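Local structure of metallo-beta-lactamase domain-containing protein (Enterococcus faecalis, 2AZ4) at residues D96-I101 and M118-L123; I232-E237 and V241-R246; L314-D319 and T326-Q331. The protein is of unknown function but has a metallo-beta-lactamase fold with two zinc ions and is probably a metal-dependent hydrolase, perhaps an RNA-binding exonuclease. All blocks are in the same frame, centred on the assembly; numbering follows the deposited sequence.

Contact 1: residues D96-I101 and M118-L123. With ZN (zinc ion), chain D.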
loop_
_atom_site.group_PDB
_atom_site.type_symbol
_atom_site.label_atom_id
_atom_site.label_comp_id
_atom_site.label_asym_id
_atom_site.label_seq_id
_atom_site.Cartn_x
_atom_site.Cartn_y
_atom_site.Cartn_z
ATOM N N ASP A 96 -5.540 0.901 -2.942
ATOM C CA ASP A 96 -6.792 0.770 -2.182
ATOM C C ASP A 96 -6.898 1.798 -1.054
ATOM O O ASP A 96 -7.935 1.888 -0.392
ATOM C CB ASP A 96 -7.011 -0.679 -1.683
ATOM C CG ASP A 96 -5.861 -1.197 -0.807
ATOM O OD1 ASP A 96 -4.673 -1.059 -1.214
ATOM O OD2 ASP A 96 -6.135 -1.765 0.289
ATOM N N HIS A 97 -5.824 2.576 -0.872
ATOM C CA HIS A 97 -5.777 3.717 0.043
ATOM C C HIS A 97 -5.596 5.066 -0.648
ATOM O O HIS A 97 -5.889 6.096 -0.053
ATOM C CB HIS A 97 -4.678 3.496 1.098
ATOM C CG HIS A 97 -4.830 2.191 1.826
ATOM N ND1 HIS A 97 -5.410 2.100 3.076
ATOM C CD2 HIS A 97 -4.591 0.916 1.433
ATOM C CE1 HIS A 97 -5.491 0.830 3.432
ATOM N NE2 HIS A 97 -4.982 0.091 2.462
ATOM N N SER A 98 -5.096 5.077 -1.882
ATOM C CA SER A 98 -4.671 6.357 -2.527
ATOM C C SER A 98 -5.381 6.716 -3.850
ATOM O O SER A 98 -5.281 7.860 -4.348
ATOM C CB SER A 98 -3.149 6.320 -2.775
ATOM O OG SER A 98 -2.802 5.260 -3.690
ATOM N N ARG A 99 -6.105 5.740 -4.406
ATOM C CA ARG A 99 -6.497 5.783 -5.817
ATOM C C ARG A 99 -7.153 7.093 -6.260
ATOM O O ARG A 99 -6.960 7.521 -7.394
ATOM C CB ARG A 99 -7.405 4.612 -6.164
ATOM C CG ARG A 99 -7.600 4.413 -7.636
ATOM C CD ARG A 99 -8.408 3.175 -7.967
ATOM N NE ARG A 99 -8.607 3.271 -9.394
ATOM C CZ ARG A 99 -9.768 3.373 -10.016
ATOM N NH1 ARG A 99 -10.934 3.273 -9.375
ATOM N NH2 ARG A 99 -9.731 3.508 -11.320
ATOM N N MET A 100 -7.942 7.722 -5.398
ATOM C CA MET A 100 -8.657 8.917 -5.831
ATOM C C MET A 100 -8.117 10.251 -5.333
ATOM O O MET A 100 -8.845 11.251 -5.393
ATOM C CB MET A 100 -10.187 8.802 -5.579
ATOM C CG MET A 100 -10.651 8.914 -4.125
ATOM S SD MET A 100 -12.450 9.159 -3.945
ATOM C CE MET A 100 -12.559 9.151 -2.150
ATOM N N ILE A 101 -6.861 10.310 -4.867
ATOM C CA ILE A 101 -6.387 11.580 -4.282
ATOM C C ILE A 101 -6.498 12.767 -5.274
ATOM O O ILE A 101 -6.681 13.909 -4.853
ATOM C CB ILE A 101 -4.964 11.519 -3.666
ATOM C CG1 ILE A 101 -3.923 11.068 -4.716
ATOM C CG2 ILE A 101 -4.961 10.637 -2.384
ATOM C CD1 ILE A 101 -2.522 11.425 -4.307
ATOM N N MET A 118 6.947 10.245 -2.156
ATOM C CA MET A 118 7.938 9.781 -3.137
ATOM C C MET A 118 7.462 8.553 -3.910
ATOM O O MET A 118 7.519 8.537 -5.148
ATOM C CB MET A 118 9.272 9.411 -2.468
ATOM C CG MET A 118 10.039 10.582 -1.910
ATOM S SD MET A 118 11.562 10.185 -0.994
ATOM C CE MET A 118 12.145 11.816 -1.209
ATOM N N ILE A 119 7.074 7.506 -3.167
ATOM C CA ILE A 119 6.550 6.251 -3.744
ATOM C C ILE A 119 5.413 6.503 -4.742
ATOM O O ILE A 119 5.446 6.048 -5.885
ATOM C CB ILE A 119 6.103 5.253 -2.603
ATOM C CG1 ILE A 119 7.294 4.817 -1.735
ATOM C CG2 ILE A 119 5.380 4.009 -3.146
ATOM C CD1 ILE A 119 8.487 4.357 -2.527
ATOM N N LEU A 120 4.415 7.253 -4.298
ATOM C CA LEU A 120 3.199 7.473 -5.047
ATOM C C LEU A 120 3.509 8.188 -6.353
ATOM O O LEU A 120 3.008 7.798 -7.420
ATOM C CB LEU A 120 2.260 8.323 -4.196
ATOM C CG LEU A 120 0.746 8.177 -4.194
ATOM C CD1 LEU A 120 0.238 6.764 -4.562
ATOM C CD2 LEU A 120 0.246 8.612 -2.823
ATOM N N ASN A 121 4.349 9.222 -6.270
ATOM C CA ASN A 121 4.697 10.003 -7.448
ATOM C C ASN A 121 5.417 9.138 -8.499
ATOM O O ASN A 121 5.286 9.374 -9.694
ATOM C CB ASN A 121 5.518 11.238 -7.068
ATOM C CG ASN A 121 4.648 12.433 -6.759
ATOM O OD1 ASN A 121 4.400 12.745 -5.613
ATOM N ND2 ASN A 121 4.143 13.078 -7.790
ATOM N N SER A 122 6.152 8.132 -8.030
ATOM C CA SER A 122 6.800 7.150 -8.895
ATOM C C SER A 122 5.809 6.104 -9.418
ATOM O O SER A 122 5.789 5.812 -10.621
ATOM C CB SER A 122 7.935 6.463 -8.138
ATOM O OG SER A 122 8.500 5.417 -8.899
ATOM N N LEU A 123 4.988 5.535 -8.534
ATOM C CA LEU A 123 3.927 4.636 -8.983
ATOM C C LEU A 123 3.096 5.268 -10.104
ATOM O O LEU A 123 2.703 4.565 -11.056
ATOM C CB LEU A 123 3.027 4.168 -7.829
ATOM C CG LEU A 123 3.636 3.202 -6.790
ATOM C CD1 LEU A 123 2.700 2.948 -5.608
ATOM C CD2 LEU A 123 4.064 1.893 -7.425
HETATM ZN ZN ZN D . -4.889 -2.058 2.212
HETATM O O HOH W 1 -3.221 -1.919 0.582
HETATM O O HOH W 2 -4.547 -4.310 1.677
#
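S98 and I101 meet L120 just behind the HxHxDH zinc-binding motif of the metallo-beta-lactamase fold, where the short helix 95-98 and the turn that follows it face helix 114-123. The contact is small, 106 Å² in all, and its three touching residues are buried. L120 works through both methyls of its fork: CD1 lies 3.5 Å from S98 OG, a methyl against a hydroxyl, and CD2 reaches I101 CD1 at 4.2 Å, an apolar pair. The S98-I101 type I turn, closed by the bond from I101 N to S98 O at 3.0 Å, carries both residues on the side facing L120.

The polar contacts of S98 point back into its own loop. Its OG sits between the backbone N and carbonyl carbon (chi1 63°) and is hydrogen-bonded with the backbone oxygens of A93 and H94, so the hydroxyl that L120 covers is already satisfied.

Metal bonds make the third group. D96 and H97, which do not touch the 118-123 helix, hold one zinc ion together with D189 and H404; D35 hydrogen-bonds H97 ND1 as a second-shell partner. D96 divides its carboxylate: OD2 binds zinc at 2.3 Å, while OD1 accepts a hydrogen bond of 2.5 Å from the zinc-bound water 1.

Contact 2: residues I232-E237 and V241-R246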
loop_
_atom_site.group_PDB
_atom_site.type_symbol
_atom_site.label_atom_id
_atom_site.label_comp_id
_atom_site.label_asym_id
_atom_site.label_seq_id
_atom_site.Cartn_x
_atom_site.Cartn_y
_atom_site.Cartn_z
ATOM N N ILE A 232 7.388 -21.150 -1.758
ATOM C CA ILE A 232 8.248 -21.347 -0.584
ATOM C C ILE A 232 7.539 -20.715 0.614
ATOM O O ILE A 232 7.052 -19.596 0.517
ATOM C CB ILE A 232 9.622 -20.661 -0.816
ATOM C CG1 ILE A 232 10.466 -21.515 -1.762
ATOM C CG2 ILE A 232 10.350 -20.381 0.515
ATOM C CD1 ILE A 232 11.628 -20.795 -2.419
ATOM N N ALA A 233 7.452 -21.433 1.730
ATOM C CA ALA A 233 6.885 -20.861 2.955
ATOM C C ALA A 233 7.898 -19.898 3.595
ATOM O O ALA A 233 9.015 -20.302 3.966
ATOM C CB ALA A 233 6.495 -21.963 3.927
ATOM N N VAL A 234 7.512 -18.630 3.691
ATOM C CA VAL A 234 8.385 -17.535 4.120
ATOM C C VAL A 234 7.740 -16.974 5.377
ATOM O O VAL A 234 6.521 -16.872 5.425
ATOM C CB VAL A 234 8.492 -16.431 3.008
ATOM C CG1 VAL A 234 9.058 -15.119 3.547
ATOM C CG2 VAL A 234 9.339 -16.921 1.816
ATOM N N VAL A 235 8.547 -16.632 6.380
ATOM C CA VAL A 235 8.040 -16.173 7.685
ATOM C C VAL A 235 8.343 -14.694 8.017
ATOM O O VAL A 235 7.864 -14.180 9.018
ATOM C CB VAL A 235 8.562 -17.064 8.873
ATOM C CG1 VAL A 235 8.215 -18.538 8.669
ATOM C CG2 VAL A 235 10.058 -16.874 9.091
ATOM N N SER A 236 9.153 -14.033 7.192
ATOM C CA SER A 236 9.540 -12.628 7.413
ATOM C C SER A 236 10.274 -12.113 6.169
ATOM O O SER A 236 10.680 -12.913 5.303
ATOM C CB SER A 236 10.457 -12.508 8.647
ATOM O OG SER A 236 11.751 -13.031 8.350
ATOM N N GLU A 237 10.420 -10.791 6.066
ATOM C CA GLU A 237 11.195 -10.181 4.978
ATOM C C GLU A 237 12.666 -10.655 4.972
ATOM O O GLU A 237 13.234 -10.968 3.915
ATOM C CB GLU A 237 11.126 -8.652 5.054
ATOM C CG GLU A 237 9.760 -8.087 4.710
ATOM C CD GLU A 237 9.515 -7.889 3.209
ATOM O OE1 GLU A 237 10.418 -8.159 2.378
ATOM O OE2 GLU A 237 8.403 -7.431 2.864
ATOM N N VAL A 241 14.731 -12.860 1.957
ATOM C CA VAL A 241 16.028 -12.582 1.298
ATOM C C VAL A 241 17.035 -13.744 1.438
ATOM O O VAL A 241 17.795 -14.006 0.502
ATOM C CB VAL A 241 16.668 -11.242 1.730
ATOM C CG1 VAL A 241 17.995 -11.018 0.972
ATOM C CG2 VAL A 241 15.725 -10.111 1.395
ATOM N N GLN A 242 17.021 -14.431 2.580
ATOM C CA GLN A 242 17.865 -15.632 2.788
ATOM C C GLN A 242 17.507 -16.756 1.819
ATOM O O GLN A 242 18.394 -17.435 1.278
ATOM C CB GLN A 242 17.764 -16.117 4.241
ATOM C CG GLN A 242 18.294 -15.058 5.261
ATOM C CD GLN A 242 19.782 -14.831 5.115
ATOM O OE1 GLN A 242 20.235 -13.711 4.903
ATOM N NE2 GLN A 242 20.547 -15.899 5.214
ATOM N N HIS A 243 16.207 -16.932 1.581
ATOM C CA HIS A 243 15.726 -17.861 0.561
ATOM C C HIS A 243 16.218 -17.466 -0.840
ATOM O O HIS A 243 16.696 -18.315 -1.598
ATOM C CB HIS A 243 14.192 -17.965 0.598
ATOM C CG HIS A 243 13.672 -18.965 1.583
ATOM N ND1 HIS A 243 13.864 -20.323 1.433
ATOM C CD2 HIS A 243 12.923 -18.812 2.704
ATOM C CE1 HIS A 243 13.280 -20.964 2.431
ATOM N NE2 HIS A 243 12.697 -20.073 3.213
ATOM N N LEU A 244 16.126 -16.183 -1.174
ATOM C CA LEU A 244 16.665 -15.678 -2.445
ATOM C C LEU A 244 18.165 -15.979 -2.578
ATOM O O LEU A 244 18.611 -16.426 -3.636
ATOM C CB LEU A 244 16.402 -14.183 -2.598
ATOM C CG LEU A 244 16.806 -13.587 -3.956
ATOM C CD1 LEU A 244 15.738 -12.634 -4.447
ATOM C CD2 LEU A 244 18.154 -12.855 -3.842
ATOM N N VAL A 245 18.928 -15.744 -1.504
ATOM C CA VAL A 245 20.355 -16.074 -1.472
ATOM C C VAL A 245 20.558 -17.555 -1.742
ATOM O O VAL A 245 21.344 -17.925 -2.624
ATOM C CB VAL A 245 21.063 -15.687 -0.133
ATOM C CG1 VAL A 245 22.514 -16.228 -0.122
ATOM C CG2 VAL A 245 21.069 -14.177 0.092
ATOM N N ARG A 246 19.861 -18.395 -0.981
ATOM C CA ARG A 246 19.899 -19.844 -1.189
ATOM C C ARG A 246 19.615 -20.205 -2.657
ATOM O O ARG A 246 20.346 -20.984 -3.269
ATOM C CB ARG A 246 18.884 -20.564 -0.293
ATOM C CG ARG A 246 18.865 -22.118 -0.532
ATOM C CD ARG A 246 17.816 -22.832 0.298
ATOM N NE ARG A 246 16.488 -22.247 0.102
ATOM C CZ ARG A 246 15.645 -22.562 -0.882
ATOM N NH1 ARG A 246 15.962 -23.483 -1.792
ATOM N NH2 ARG A 246 14.473 -21.944 -0.957
HETATM O O HOH W 3 11.091 -20.218 5.778
#
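I232 lays its side chain against H243 and R246 of helix 237-249, in a contact of 226 Å² that includes the first turn of the helix as well as the loop before it. From CB, which points toward the helix, the chain forks. The CG2 branch, anti to the backbone N, ends over the H243 imidazole: it stands 3.5 Å from the ring centroid and only 6° off the normal, a CH-pi contact over the face. The other branch, CG1, continues past the ring to R246 and passes 4.1 Å from its NH2. At the tip, CD1 comes to 3.4 Å from the same NH2, at the edge of the guanidinium and near its plane.

The two helix side chains are themselves joined. R246 bends at chi3 (54°) and gives an NH2 hydrogen bond of 3.0 Å to H243 ND1, while its NH1 pairs with E250. At the second ring nitrogen, NE2 shares water 3, which lies in the ring plane, with the carbonyl oxygen of A233. L377 touches I232, V234 and H243, and the I232 backbone bonds with that of R376 in edge strand 373-376.

Where loop becomes helix, S236 is the N-cap, its OG bonded to the backbone N of D239, and V241 N donates to E237 O at 3.1 Å. With R246 at ND1, water at NE2 and I232 CG2 over one face, rotation of the imidazole is probably restricted.

Contact 3: residues L314-D319 and T326-Q331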
loop_
_atom_site.group_PDB
_atom_site.type_symbol
_atom_site.label_atom_id
_atom_site.label_comp_id
_atom_site.label_asym_id
_atom_site.label_seq_id
_atom_site.Cartn_x
_atom_site.Cartn_y
_atom_site.Cartn_z
ATOM N N LEU A 314 26.313 3.240 -14.991
ATOM C CA LEU A 314 25.761 2.090 -14.281
ATOM C C LEU A 314 24.716 1.362 -15.125
ATOM O O LEU A 314 24.031 0.439 -14.655
ATOM C CB LEU A 314 25.202 2.515 -12.915
ATOM C CG LEU A 314 26.289 2.902 -11.893
ATOM C CD1 LEU A 314 25.667 3.511 -10.634
ATOM C CD2 LEU A 314 27.171 1.710 -11.558
ATOM N N GLU A 315 24.601 1.772 -16.384
ATOM C CA GLU A 315 23.610 1.159 -17.266
ATOM C C GLU A 315 24.201 -0.100 -17.818
ATOM O O GLU A 315 25.362 -0.111 -18.228
ATOM C CB GLU A 315 23.218 2.087 -18.408
ATOM C CG GLU A 315 22.100 1.500 -19.306
ATOM C CD GLU A 315 21.816 2.332 -20.540
ATOM O OE1 GLU A 315 22.244 3.511 -20.584
ATOM O OE2 GLU A 315 21.157 1.814 -21.470
ATOM N N ILE A 316 23.396 -1.160 -17.811
ATOM C CA ILE A 316 23.730 -2.415 -18.467
ATOM C C ILE A 316 22.768 -2.559 -19.650
ATOM O O ILE A 316 21.555 -2.320 -19.509
ATOM C CB ILE A 316 23.567 -3.633 -17.527
ATOM C CG1 ILE A 316 24.222 -3.402 -16.150
ATOM C CG2 ILE A 316 24.027 -4.939 -18.217
ATOM C CD1 ILE A 316 25.765 -3.286 -16.133
ATOM N N PRO A 317 23.303 -2.873 -20.844
ATOM C CA PRO A 317 22.377 -3.091 -21.971
ATOM C C PRO A 317 21.478 -4.301 -21.735
ATOM O O PRO A 317 21.942 -5.336 -21.250
ATOM C CB PRO A 317 23.312 -3.354 -23.154
ATOM C CG PRO A 317 24.662 -2.800 -22.722
ATOM C CD PRO A 317 24.717 -3.000 -21.239
ATOM N N TYR A 318 20.192 -4.154 -22.056
ATOM C CA TYR A 318 19.255 -5.268 -22.020
ATOM C C TYR A 318 19.808 -6.531 -22.730
ATOM O O TYR A 318 19.684 -7.657 -22.232
ATOM C CB TYR A 318 17.934 -4.821 -22.646
ATOM C CG TYR A 318 16.864 -5.891 -22.761
ATOM C CD1 TYR A 318 16.482 -6.655 -21.656
ATOM C CD2 TYR A 318 16.200 -6.101 -23.974
ATOM C CE1 TYR A 318 15.472 -7.621 -21.751
ATOM C CE2 TYR A 318 15.194 -7.064 -24.085
ATOM C CZ TYR A 318 14.841 -7.817 -22.969
ATOM O OH TYR A 318 13.856 -8.759 -23.076
ATOM N N ASP A 319 20.419 -6.313 -23.891
ATOM C CA ASP A 319 21.033 -7.372 -24.706
ATOM C C ASP A 319 22.061 -8.197 -23.915
ATOM O O ASP A 319 22.117 -9.423 -24.046
ATOM C CB ASP A 319 21.663 -6.717 -25.956
ATOM C CG ASP A 319 22.265 -7.716 -26.914
ATOM O OD1 ASP A 319 21.532 -8.637 -27.351
ATOM O OD2 ASP A 319 23.475 -7.583 -27.236
ATOM N N THR A 326 25.602 -16.175 -15.130
ATOM C CA THR A 326 26.445 -16.286 -13.937
ATOM C C THR A 326 26.562 -15.035 -13.077
ATOM O O THR A 326 26.753 -15.148 -11.864
ATOM C CB THR A 326 27.886 -16.722 -14.300
ATOM O OG1 THR A 326 28.464 -15.756 -15.189
ATOM C CG2 THR A 326 27.882 -18.101 -14.960
ATOM N N ASP A 327 26.462 -13.862 -13.699
ATOM C CA ASP A 327 26.897 -12.610 -13.067
ATOM C C ASP A 327 25.785 -11.794 -12.453
ATOM O O ASP A 327 26.014 -11.094 -11.462
ATOM C CB ASP A 327 27.644 -11.712 -14.055
ATOM C CG ASP A 327 29.028 -12.247 -14.423
ATOM O OD1 ASP A 327 29.360 -13.414 -14.145
ATOM O OD2 ASP A 327 29.787 -11.485 -15.026
ATOM N N TYR A 328 24.591 -11.848 -13.042
ATOM C CA TYR A 328 23.527 -10.974 -12.570
ATOM C C TYR A 328 22.296 -11.681 -12.031
ATOM O O TYR A 328 21.908 -12.749 -12.518
ATOM C CB TYR A 328 23.088 -10.012 -13.680
ATOM C CG TYR A 328 24.237 -9.234 -14.249
ATOM C CD1 TYR A 328 24.867 -8.240 -13.494
ATOM C CD2 TYR A 328 24.694 -9.487 -15.542
ATOM C CE1 TYR A 328 25.945 -7.523 -14.007
ATOM C CE2 TYR A 328 25.768 -8.777 -16.076
ATOM C CZ TYR A 328 26.376 -7.800 -15.307
ATOM O OH TYR A 328 27.412 -7.092 -15.822
ATOM N N LEU A 329 21.670 -11.032 -11.046
ATOM C CA LEU A 329 20.290 -11.274 -10.730
ATOM C C LEU A 329 19.608 -10.006 -11.225
ATOM O O LEU A 329 19.906 -8.924 -10.737
ATOM C CB LEU A 329 20.097 -11.444 -9.216
ATOM C CG LEU A 329 18.631 -11.393 -8.755
ATOM C CD1 LEU A 329 17.863 -12.692 -9.088
ATOM C CD2 LEU A 329 18.484 -11.040 -7.281
ATOM N N TRP A 330 18.721 -10.120 -12.209
ATOM C CA TRP A 330 18.080 -8.917 -12.752
ATOM C C TRP A 330 16.559 -8.894 -12.732
ATOM O O TRP A 330 15.906 -9.925 -12.739
ATOM C CB TRP A 330 18.613 -8.555 -14.135
ATOM C CG TRP A 330 18.435 -9.591 -15.264
ATOM C CD1 TRP A 330 19.234 -10.675 -15.511
ATOM C CD2 TRP A 330 17.459 -9.562 -16.323
ATOM N NE1 TRP A 330 18.798 -11.343 -16.648
ATOM C CE2 TRP A 330 17.705 -10.685 -17.157
ATOM C CE3 TRP A 330 16.381 -8.712 -16.631
ATOM C CZ2 TRP A 330 16.918 -10.972 -18.295
ATOM C CZ3 TRP A 330 15.574 -9.010 -17.770
ATOM C CH2 TRP A 330 15.867 -10.119 -18.588
ATOM N N GLN A 331 16.003 -7.692 -12.688
ATOM C CA GLN A 331 14.568 -7.530 -12.541
ATOM C C GLN A 331 13.925 -7.601 -13.925
ATOM O O GLN A 331 14.137 -6.713 -14.763
ATOM C CB GLN A 331 14.266 -6.187 -11.865
ATOM C CG GLN A 331 12.773 -5.791 -11.804
ATOM C CD GLN A 331 12.545 -4.373 -11.283
ATOM O OE1 GLN A 331 13.460 -3.563 -11.284
ATOM N NE2 GLN A 331 11.300 -4.063 -10.849
#
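Y318 and W330 meet at an angle: the phenol, at the start of helix 318-323, presents its edge to the six-membered end of the indole. The one close approach is Y318 CE1 to W330 CH2 at 4.0 Å, with CH2 lying near the plane of the phenol ring. With CG anti to the backbone N (chi1 177°), the CB of Y318 does not aim at the strand, but its ring end comes nearer. Its OH is engaged elsewhere, hydrogen-bonded to N338.

The second pair is arranged differently. I316 and Y328 extend from opposite directions and meet at their ends, I316 CD1 standing 4.2 Å from Y328 OH. The Y328 ring is flanked by its own neighbour D327, whose CB sits 3.9 Å above the ring plane and over its centre. D327 is also tied to T326, its OD1 accepting from T326 OG1 at 2.7 Å.

Y328 and W330, two residues apart on strand 328-331, both point toward the 314-319 segment, whereas L329 between them turns the other way, toward helix 237-249. The two segments bury 134 Å² between them. L321, which touches I316, Y328 and W330, and L322, which touches W330, extend the cover from helix 318-323. Strand 298-300, this helix and strand 328-331, parallel in one sheet, form a beta-alpha-beta crossover, the connection from which parallel alpha/beta sheets are built.

Contact 1 is the core contact, its centre about 8 Å from the centre of the chain and its touching residues all buried, whereas contacts 2 and 3 are partly buried, their centres about 21 and 28 Å from the centre of the chain. Contact 1 joins a short helix with its following turn to helix 114-123 in the zinc-binding part of the fold; the others belong to the layers around the six-stranded parallel sheet. Contacts 2 and 3 share no segment, yet helix 237-249 packs on strand 328-331 through L244 CD2 and L329 CD2, 3.9 Å apart. Chemistry follows place: a small touch beside metal bonds in contact 1, an imidazole and guanidinium with water in contact 2, and one aromatic edge and a methyl against a tyrosine hydroxyl in contact 3.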